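Local coordinates for protein putative ribose operon repressor (PDB 3EGC) that probably regulates transcription as a LacI-family repressor that binds DNA, with a ligand-sensing domain of the periplasmic sugar-binding protein type, at residues A[193-196]-A[197-201]. Residues are numbered along the deposited sequence; the frame is centred on the assembly and turned at random.
Sequences SSHR and ITEGA
Ile197 lays its CG1–CD1 branch back over the two serines that lead into the helix. Its CG1 is anti to the carbonyl carbon (chi1 -69°), which sends CD1 toward the start of the chain, 3.0 Å from Ser193 OG and 3.7 Å from Ser194 OG. The approach to Ser193 OG is unusually close for a methyl, so the exact place of CD1 is doubtful, while that to Ser194 OG is ordinary. Ser194 occupies the N-cap position, and its carbonyl opens the first helical turn: Thr198 N donates to Ser194 O at 2.8 Å. Thr198 OG1 comes within 3.0 Å of the same oxygen, but this hydroxyl is also hydrogen-bonded to Ser220 and Thr192, and where its proton goes is not settled. One residue on, Glu199 N donates to His195 O at 2.9 Å, and a weak bond from Gly200 N to Arg196 O follows.

On another side of the helix, Arg196 and Glu199 extend next to each other in the same direction, their guanidinium and carboxylate planes nearly aligned, 19° apart. The ion pair between Arg196 NE and Glu199 OE1 is long, at 3.9 Å; the aliphatic part of the arginine lies alongside, its CG 3.8 Å from Glu199 OE1. The CB of His195 points away from the following turn, and its ring NE2 is hydrogen-bonded to Asn20 OD1, while Asp222 takes the His195 backbone N-H.

This is the N-terminal turn of helix 195-208, the helix of a beta-alpha-beta unit in the periplasmic-binding-protein-like fold: strand 189-192 feeds into it, with Thr192 against Ile197, and strand 217-221 follows it, while Pro225 of the second subunit packs on Glu199.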
ATOM      1  N   SER A 193      -2.095  17.253   3.134  1.00 30.04           N
ATOM      2  CA  SER A 193      -1.925  16.519   4.346  1.00 30.67           C
ATOM      3  C   SER A 193      -1.664  14.990   4.238  1.00 30.21           C
ATOM      4  O   SER A 193      -1.413  14.380   5.219  1.00 30.29           O
ATOM      5  CB  SER A 193      -3.086  16.813   5.293  1.00 31.24           C
ATOM      6  OG  SER A 193      -4.278  16.295   4.794  1.00 31.47           O
ATOM      7  N   SER A 194      -1.702  14.405   3.047  1.00 29.95           N
ATOM      8  CA  SER A 194      -1.256  13.020   2.837  1.00 30.14           C
ATOM      9  C   SER A 194      -1.109  12.767   1.354  1.00 29.99           C
ATOM     10  O   SER A 194      -1.519  13.607   0.538  1.00 29.82           O
ATOM     11  CB  SER A 194      -2.255  12.013   3.429  1.00 29.65           C
ATOM     12  OG  SER A 194      -3.488  12.079   2.741  1.00 30.02           O
ATOM     13  N   HIS A 195      -0.536  11.605   1.004  1.00 29.78           N
ATOM     14  CA  HIS A 195      -0.304  11.204  -0.393  1.00 29.30           C
ATOM     15  C   HIS A 195      -1.601  11.083  -1.162  1.00 29.23           C
ATOM     16  O   HIS A 195      -1.651  11.408  -2.328  1.00 28.73           O
ATOM     17  CB  HIS A 195       0.514   9.915  -0.494  1.00 28.03           C
ATOM     18  CG  HIS A 195      -0.199   8.683  -0.015  1.00 28.20           C
ATOM     19  ND1 HIS A 195      -0.691   7.731  -0.881  1.00 28.41           N
ATOM     20  CD2 HIS A 195      -0.449   8.218   1.235  1.00 28.37           C
ATOM     21  CE1 HIS A 195      -1.229   6.734  -0.184  1.00 29.52           C
ATOM     22  NE2 HIS A 195      -1.104   7.009   1.107  1.00 26.03           N
ATOM     23  N   ARG A 196      -2.659  10.644  -0.481  1.00 29.26           N
ATOM     24  CA  ARG A 196      -3.942  10.454  -1.141  1.00 30.21           C
ATOM     25  C   ARG A 196      -4.616  11.795  -1.490  1.00 29.20           C
ATOM     26  O   ARG A 196      -5.206  11.941  -2.538  1.00 27.15           O
ATOM     27  CB  ARG A 196      -4.850   9.548  -0.335  1.00 31.23           C
ATOM     28  CG  ARG A 196      -6.046   9.072  -1.161  1.00 36.63           C
ATOM     29  CD  ARG A 196      -6.313   7.561  -0.985  1.00 44.17           C
ATOM     30  NE  ARG A 196      -5.163   6.728  -1.332  1.00 44.55           N
ATOM     31  CZ  ARG A 196      -5.043   5.448  -0.992  1.00 46.94           C
ATOM     32  NH1 ARG A 196      -3.969   4.802  -1.354  1.00 46.65           N
ATOM     33  NH2 ARG A 196      -6.015   4.811  -0.338  1.00 46.91           N
ATOM     34  N   ILE A 197      -4.430  12.777  -0.608  1.00 29.18           N
ATOM     35  CA  ILE A 197      -4.822  14.150  -0.885  1.00 29.61           C
ATOM     36  C   ILE A 197      -3.946  14.781  -1.957  1.00 29.55           C
ATOM     37  O   ILE A 197      -4.454  15.508  -2.829  1.00 29.04           O
ATOM     38  CB  ILE A 197      -4.878  14.990   0.433  1.00 29.89           C
ATOM     39  CG1 ILE A 197      -6.067  14.498   1.272  1.00 31.58           C
ATOM     40  CG2 ILE A 197      -5.000  16.507   0.171  1.00 28.89           C
ATOM     41  CD1 ILE A 197      -5.925  14.906   2.677  1.00 34.65           C
ATOM     42  N   THR A 198      -2.647  14.478  -1.907  1.00 29.09           N
ATOM     43  CA  THR A 198      -1.745  14.931  -2.972  1.00 29.42           C
ATOM     44  C   THR A 198      -2.195  14.421  -4.357  1.00 29.29           C
ATOM     45  O   THR A 198      -2.131  15.146  -5.334  1.00 29.20           O
ATOM     46  CB  THR A 198      -0.273  14.557  -2.716  1.00 28.81           C
ATOM     47  OG1 THR A 198       0.138  15.080  -1.457  1.00 28.14           O
ATOM     48  CG2 THR A 198       0.579  15.174  -3.806  1.00 29.58           C
ATOM     49  N   GLU A 199      -2.684  13.173  -4.419  1.00 29.51           N
ATOM     50  CA  GLU A 199      -3.300  12.680  -5.678  1.00 29.64           C
ATOM     51  C   GLU A 199      -4.466  13.602  -6.124  1.00 29.39           C
ATOM     52  O   GLU A 199      -4.501  14.075  -7.238  1.00 29.90           O
ATOM     53  CB  GLU A 199      -3.787  11.228  -5.508  1.00 29.22           C
ATOM     54  CG  GLU A 199      -2.682  10.239  -5.032  1.00 30.08           C
ATOM     55  CD  GLU A 199      -3.187   8.854  -4.875  1.00 31.70           C
ATOM     56  OE1 GLU A 199      -4.410   8.690  -4.599  1.00 29.43           O
ATOM     57  OE2 GLU A 199      -2.361   7.918  -5.033  1.00 31.55           O
ATOM     58  N   GLY A 200      -5.403  13.892  -5.233  1.00 29.64           N
ATOM     59  CA  GLY A 200      -6.519  14.786  -5.555  1.00 29.98           C
ATOM     60  C   GLY A 200      -6.123  16.204  -5.974  1.00 30.96           C
ATOM     61  O   GLY A 200      -6.692  16.776  -6.927  1.00 31.23           O
ATOM     62  N   ALA A 201      -5.152  16.795  -5.281  1.00 31.10           N
ATOM     63  CA  ALA A 201      -4.555  18.083  -5.759  1.00 31.91           C
ATOM     64  C   ALA A 201      -3.893  17.987  -7.149  1.00 32.01           C
ATOM     65  O   ALA A 201      -4.074  18.867  -7.958  1.00 32.16           O
ATOM     66  CB  ALA A 201      -3.543  18.706  -4.691  1.00 30.84           C
TER